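Local coordinates for beta-hexosaminidase Amuc_2018 (Akkermansia muciniphila, PDB 6JEB), which hydrolyses terminal non-reducing N-acetylglucosamine and N-acetylgalactosamine residues from beta-linked glycans, including N-glycans and chitobiose, at residues A[370-375]-A[432-437]; A[119-124]-A[420-425]. All blocks are in the same frame, centred on the assembly; numbering follows the deposited sequence.

Contact 1. Residues A[370-375]-A[432-437]; sequences TTLQKC and RSWENF
W434 lays one face of its indole against Q373, and the edge of the same ring meets L372. These three residues bury most of the surface in the contact. Q373 runs across the ring from its backbone to its amide. Its CA sits over the six-membered ring of W434, 3.9 Å from the centroid and 22° off the normal, a CH-pi contact. CG lies 3.8 Å above the indole plane, over its centre. The chain stays extended beyond CG, and this carries the amide on to the pyrrole end, where Q373 CD is 3.7 Å from W434 NE1. Amide and indole planes are only 7° apart, so the two flat groups stack. Q373 is exposed, so the indole is covered on this face by a residue at the protein surface.

The contact joins the first turns of two helices, 372-376 and 434-452, on the outside of the glycosyl hydrolase 20 catalytic barrel. Both starts are capped in the same way. T371 OG1 accepts from K374 N at 3.0 Å, and S433 OG accepts from N436 N at 3.0 Å. Each is an N-cap hydroxyl placed right before its helix.

L372 touches the edges of two aromatic rings. Its CG is anti to the backbone N (chi1 179°), and the end of the side chain thereby comes nearer to the 434-452 helix. L372 CG meets the indole edge in plane, 3.9 Å from W434 CH2. L372 CD1 reaches the edge of the F437 ring, 4.0 Å from F437 CE2, while CD2 stays beside the indole. F437 is buried; it also stacks on Y376.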
loop_
_atom_site.group_PDB
_atom_site.type_symbol
_atom_site.label_atom_id
_atom_site.label_comp_id
_atom_site.label_asym_id
_atom_site.label_seq_id
_atom_site.Cartn_x
_atom_site.Cartn_y
_atom_site.Cartn_z
ATOM N N THR A 370 6.660 5.693 -15.533
ATOM C CA THR A 370 7.251 4.496 -14.941
ATOM C C THR A 370 6.721 3.303 -15.725
ATOM O O THR A 370 5.585 2.865 -15.512
ATOM C CB THR A 370 6.912 4.374 -13.460
ATOM O OG1 THR A 370 7.362 5.549 -12.766
ATOM C CG2 THR A 370 7.586 3.125 -12.870
ATOM N N THR A 371 7.534 2.784 -16.642
ATOM C CA THR A 371 7.096 1.657 -17.447
ATOM C C THR A 371 7.127 0.378 -16.617
ATOM O O THR A 371 7.721 0.312 -15.533
ATOM C CB THR A 371 8.009 1.468 -18.657
ATOM O OG1 THR A 371 9.330 1.143 -18.206
ATOM C CG2 THR A 371 8.039 2.727 -19.526
ATOM N N LEU A 372 6.467 -0.652 -17.150
ATOM C CA LEU A 372 6.518 -1.971 -16.530
ATOM C C LEU A 372 7.955 -2.462 -16.405
ATOM O O LEU A 372 8.340 -3.024 -15.373
ATOM C CB LEU A 372 5.687 -2.951 -17.356
ATOM C CG LEU A 372 5.673 -4.386 -16.851
ATOM C CD1 LEU A 372 5.021 -4.446 -15.463
ATOM C CD2 LEU A 372 4.943 -5.250 -17.854
ATOM N N GLN A 373 8.771 -2.236 -17.439
ATOM C CA GLN A 373 10.165 -2.669 -17.388
ATOM C C GLN A 373 10.942 -1.925 -16.308
ATOM O O GLN A 373 11.756 -2.527 -15.597
ATOM C CB GLN A 373 10.824 -2.486 -18.755
ATOM C CG GLN A 373 12.204 -3.101 -18.837
ATOM C CD GLN A 373 12.724 -3.188 -20.262
ATOM O OE1 GLN A 373 12.025 -2.841 -21.216
ATOM N NE2 GLN A 373 13.950 -3.664 -20.412
ATOM N N LYS A 374 10.706 -0.618 -16.169
ATOM C CA LYS A 374 11.357 0.147 -15.109
ATOM C C LYS A 374 10.953 -0.385 -13.744
ATOM O O LYS A 374 11.795 -0.593 -12.861
ATOM C CB LYS A 374 10.969 1.624 -15.232
ATOM C CG LYS A 374 11.387 2.477 -14.039
ATOM C CD LYS A 374 12.899 2.516 -13.900
ATOM C CE LYS A 374 13.320 3.509 -12.837
ATOM N NZ LYS A 374 14.795 3.724 -12.825
ATOM N N CYS A 375 9.651 -0.605 -13.560
ATOM C CA CYS A 375 9.155 -1.153 -12.309
ATOM C C CYS A 375 9.860 -2.464 -11.964
ATOM O O CYS A 375 10.306 -2.658 -10.825
ATOM C CB CYS A 375 7.649 -1.349 -12.449
ATOM S SG CYS A 375 6.818 -1.791 -10.959
ATOM N N ARG A 432 14.930 -14.054 -10.547
ATOM C CA ARG A 432 14.292 -12.938 -11.227
ATOM C C ARG A 432 15.002 -12.621 -12.536
ATOM O O ARG A 432 16.234 -12.641 -12.608
ATOM C CB ARG A 432 14.273 -11.704 -10.325
ATOM C CG ARG A 432 13.294 -11.836 -9.170
ATOM C CD ARG A 432 13.194 -10.548 -8.376
ATOM N NE ARG A 432 12.737 -9.432 -9.204
ATOM C CZ ARG A 432 12.842 -8.154 -8.865
ATOM N NH1 ARG A 432 13.373 -7.822 -7.694
ATOM N NH2 ARG A 432 12.403 -7.211 -9.696
ATOM N N SER A 433 14.211 -12.350 -13.574
ATOM C CA SER A 433 14.732 -11.811 -14.821
ATOM C C SER A 433 13.582 -11.163 -15.578
ATOM O O SER A 433 12.442 -11.636 -15.517
ATOM C CB SER A 433 15.420 -12.876 -15.690
ATOM O OG SER A 433 14.493 -13.625 -16.457
ATOM N N TRP A 434 13.888 -10.068 -16.268
ATOM C CA TRP A 434 12.863 -9.393 -17.054
ATOM C C TRP A 434 12.303 -10.317 -18.128
ATOM O O TRP A 434 11.083 -10.376 -18.333
ATOM C CB TRP A 434 13.436 -8.116 -17.665
ATOM C CG TRP A 434 12.552 -7.504 -18.708
ATOM C CD1 TRP A 434 12.834 -7.361 -20.039
ATOM C CD2 TRP A 434 11.230 -6.972 -18.518
ATOM N NE1 TRP A 434 11.781 -6.767 -20.682
ATOM C CE2 TRP A 434 10.784 -6.514 -19.775
ATOM C CE3 TRP A 434 10.388 -6.829 -17.411
ATOM C CZ2 TRP A 434 9.530 -5.927 -19.957
ATOM C CZ3 TRP A 434 9.138 -6.238 -17.594
ATOM C CH2 TRP A 434 8.725 -5.797 -18.858
ATOM N N GLU A 435 13.176 -11.076 -18.799
ATOM C CA GLU A 435 12.717 -11.962 -19.863
ATOM C C GLU A 435 11.710 -12.980 -19.340
ATOM O O GLU A 435 10.657 -13.196 -19.951
ATOM C CB GLU A 435 13.905 -12.656 -20.527
ATOM C CG GLU A 435 14.758 -11.723 -21.373
ATOM C CD GLU A 435 13.955 -11.027 -22.454
ATOM O OE1 GLU A 435 13.142 -11.705 -23.119
ATOM O OE2 GLU A 435 14.124 -9.800 -22.629
ATOM N N ASN A 436 12.011 -13.612 -18.205
ATOM C CA ASN A 436 11.080 -14.596 -17.665
ATOM C C ASN A 436 9.789 -13.936 -17.200
ATOM O O ASN A 436 8.695 -14.458 -17.443
ATOM C CB ASN A 436 11.722 -15.382 -16.523
ATOM C CG ASN A 436 10.898 -16.588 -16.124
ATOM O OD1 ASN A 436 10.603 -17.447 -16.960
ATOM N ND2 ASN A 436 10.519 -16.664 -14.848
ATOM N N PHE A 437 9.899 -12.794 -16.522
ATOM C CA PHE A 437 8.703 -12.105 -16.052
ATOM C C PHE A 437 7.804 -11.718 -17.219
ATOM O O PHE A 437 6.586 -11.929 -17.178
ATOM C CB PHE A 437 9.088 -10.869 -15.237
ATOM C CG PHE A 437 7.909 -10.029 -14.830
ATOM C CD1 PHE A 437 7.139 -10.378 -13.724
ATOM C CD2 PHE A 437 7.557 -8.906 -15.565
ATOM C CE1 PHE A 437 6.042 -9.606 -13.347
ATOM C CE2 PHE A 437 6.469 -8.132 -15.204
ATOM C CZ PHE A 437 5.704 -8.482 -14.093
#

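Contact 2. Residues A[119-124]-A[420-425]; sequences YKFNRL and AIAEAG
A422 turns its methyl group toward the 119-124 turn, and the apolar contacts gather round it. A422 CB is 3.8 Å from Y119 CB and 3.7 Å from F121 CE2. Y119 O packs 3.4 Å from A422 CB, so the methyl sits close against the turn's backbone. The phenyl ring meets this methyl obliquely, and F121 CZ comes 3.7 Å from A422 N. At the ring edge, near its plane, I421 CG2 approaches F121 CE1 to 3.9 Å. CG2 of I421 is anti to the backbone N, while CG1 takes the other branch away toward C375. F121 has CG anti to its carbonyl carbon (chi1 -78°), which swings the ring toward helix 417-426. Its ring also touches M116 of the preceding helix.

The path of the chain here is a helix-to-strand link of the TIM-type barrel. Helix 106-118 ends in a Schellman motif with K120, at positive phi, as the C-prime residue. The chain then enters strand 123-127 of the parallel barrel sheet. Helix 417-426, which comes after the last barrel strand 392-399 and the intervening helix 407-414, packs against this link.

The polar part is mediated by water. A water lies 3.1 Å from both Y119 O and A422 O and can donate to either, though it has more acceptors nearby than protons to give. The phenol of Y119 leads away from the helix, and its OH is hydrogen-bonded to H444.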
loop_
_atom_site.group_PDB
_atom_site.type_symbol
_atom_site.label_atom_id
_atom_site.label_comp_id
_atom_site.label_asym_id
_atom_site.label_seq_id
_atom_site.Cartn_x
_atom_site.Cartn_y
_atom_site.Cartn_z
ATOM N N TYR A 119 -1.604 -12.315 -6.538
ATOM C CA TYR A 119 -0.167 -12.093 -6.668
ATOM C C TYR A 119 0.572 -12.121 -5.325
ATOM O O TYR A 119 1.729 -11.688 -5.252
ATOM C CB TYR A 119 0.093 -10.789 -7.438
ATOM C CG TYR A 119 -0.377 -10.933 -8.864
ATOM C CD1 TYR A 119 0.347 -11.706 -9.765
ATOM C CD2 TYR A 119 -1.564 -10.341 -9.305
ATOM C CE1 TYR A 119 -0.078 -11.882 -11.061
ATOM C CE2 TYR A 119 -2.003 -10.517 -10.614
ATOM C CZ TYR A 119 -1.253 -11.292 -11.486
ATOM O OH TYR A 119 -1.681 -11.491 -12.775
ATOM N N LYS A 120 -0.065 -12.637 -4.270
ATOM C CA LYS A 120 0.553 -12.848 -2.958
ATOM C C LYS A 120 0.920 -11.554 -2.233
ATOM O O LYS A 120 1.794 -11.564 -1.357
ATOM C CB LYS A 120 1.747 -13.815 -3.000
ATOM C CG LYS A 120 1.411 -15.197 -3.526
ATOM C CD LYS A 120 2.607 -16.130 -3.374
ATOM C CE LYS A 120 2.329 -17.539 -3.895
ATOM N NZ LYS A 120 2.368 -17.604 -5.387
ATOM N N PHE A 121 0.267 -10.430 -2.538
ATOM C CA PHE A 121 0.385 -9.286 -1.643
ATOM C C PHE A 121 -0.223 -9.654 -0.296
ATOM O O PHE A 121 -1.183 -10.421 -0.223
ATOM C CB PHE A 121 -0.358 -8.075 -2.214
ATOM C CG PHE A 121 0.391 -7.371 -3.315
ATOM C CD1 PHE A 121 1.352 -6.418 -3.009
ATOM C CD2 PHE A 121 0.140 -7.664 -4.651
ATOM C CE1 PHE A 121 2.056 -5.766 -4.009
ATOM C CE2 PHE A 121 0.844 -7.021 -5.661
ATOM C CZ PHE A 121 1.804 -6.068 -5.335
ATOM N N ASN A 122 0.339 -9.106 0.788
ATOM C CA ASN A 122 -0.183 -9.413 2.115
ATOM C C ASN A 122 -0.481 -8.176 2.954
ATOM O O ASN A 122 -0.841 -8.318 4.129
ATOM C CB ASN A 122 0.729 -10.389 2.879
ATOM C CG ASN A 122 2.104 -9.817 3.155
ATOM O OD1 ASN A 122 2.439 -8.731 2.689
ATOM N ND2 ASN A 122 2.908 -10.549 3.915
ATOM N N ARG A 123 -0.380 -6.977 2.380
ATOM C CA ARG A 123 -0.675 -5.748 3.109
ATOM C C ARG A 123 -1.510 -4.833 2.232
ATOM O O ARG A 123 -1.127 -4.550 1.091
ATOM C CB ARG A 123 0.610 -5.016 3.514
ATOM C CG ARG A 123 1.551 -5.832 4.408
ATOM C CD ARG A 123 0.984 -6.006 5.814
ATOM N NE ARG A 123 1.911 -6.718 6.695
ATOM C CZ ARG A 123 1.931 -8.040 6.859
ATOM N NH1 ARG A 123 1.072 -8.811 6.204
ATOM N NH2 ARG A 123 2.810 -8.591 7.685
ATOM N N LEU A 124 -2.646 -4.376 2.759
ATOM C CA LEU A 124 -3.491 -3.381 2.099
ATOM C C LEU A 124 -3.526 -2.159 2.999
ATOM O O LEU A 124 -4.027 -2.226 4.128
ATOM C CB LEU A 124 -4.909 -3.893 1.845
ATOM C CG LEU A 124 -5.853 -2.840 1.249
ATOM C CD1 LEU A 124 -5.418 -2.443 -0.160
ATOM C CD2 LEU A 124 -7.298 -3.328 1.239
ATOM N N ALA A 420 4.741 -6.777 -11.167
ATOM C CA ALA A 420 6.186 -6.623 -11.033
ATOM C C ALA A 420 6.566 -6.313 -9.593
ATOM O O ALA A 420 7.543 -6.865 -9.070
ATOM C CB ALA A 420 6.690 -5.531 -11.980
ATOM N N ILE A 421 5.801 -5.440 -8.935
ATOM C CA ILE A 421 6.025 -5.170 -7.516
ATOM C C ILE A 421 5.901 -6.453 -6.703
ATOM O O ILE A 421 6.695 -6.700 -5.785
ATOM C CB ILE A 421 5.057 -4.080 -7.015
ATOM C CG1 ILE A 421 5.300 -2.749 -7.749
ATOM C CG2 ILE A 421 5.171 -3.901 -5.498
ATOM C CD1 ILE A 421 6.645 -2.117 -7.449
ATOM N N ALA A 422 4.890 -7.277 -7.008
ATOM C CA ALA A 422 4.705 -8.535 -6.286
ATOM C C ALA A 422 5.943 -9.415 -6.395
ATOM O O ALA A 422 6.383 -10.015 -5.404
ATOM C CB ALA A 422 3.474 -9.277 -6.820
ATOM N N GLU A 423 6.519 -9.496 -7.594
ATOM C CA GLU A 423 7.710 -10.313 -7.790
ATOM C C GLU A 423 8.932 -9.689 -7.115
ATOM O O GLU A 423 9.776 -10.403 -6.566
ATOM C CB GLU A 423 7.930 -10.573 -9.288
ATOM C CG GLU A 423 9.130 -11.464 -9.588
ATOM C CD GLU A 423 8.945 -12.352 -10.815
ATOM O OE1 GLU A 423 7.892 -13.020 -10.922
ATOM O OE2 GLU A 423 9.856 -12.390 -11.673
ATOM N N ALA A 424 9.022 -8.355 -7.106
ATOM C CA ALA A 424 10.122 -7.698 -6.401
ATOM C C ALA A 424 10.063 -7.956 -4.897
ATOM O O ALA A 424 11.106 -8.081 -4.239
ATOM C CB ALA A 424 10.102 -6.195 -6.687
ATOM N N GLY A 425 8.855 -8.014 -4.325
ATOM C CA GLY A 425 8.735 -8.254 -2.898
ATOM C C GLY A 425 8.922 -9.703 -2.507
ATOM O O GLY A 425 9.405 -9.988 -1.404
HETATM O O HOH W 1 4.112 -10.831 -3.510
#

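Overall arrangement
Contact 2 is buried, and its centre is about 10 Å from the centre of the chain. Contact 1 is only partly buried, its centre about 20 Å from that point, and Q373 in it is exposed. The centres of the two contacts are about 14 Å apart. Helix 417-426, which belongs to contact 2, is also touched by both segments of contact 1: C375 SG packs on I421 CD1 at 3.5 Å, and F437 CZ comes 3.5 Å from A420 N. R432 also reaches this helix, at A424. Contact 1 joins two helices through aromatic and amide stacking, with no hydrogen bond across. Contact 2 sets a helix against a turn, using an alanine methyl, a phenyl ring and an isoleucine branch, with a water near two backbone carbonyls.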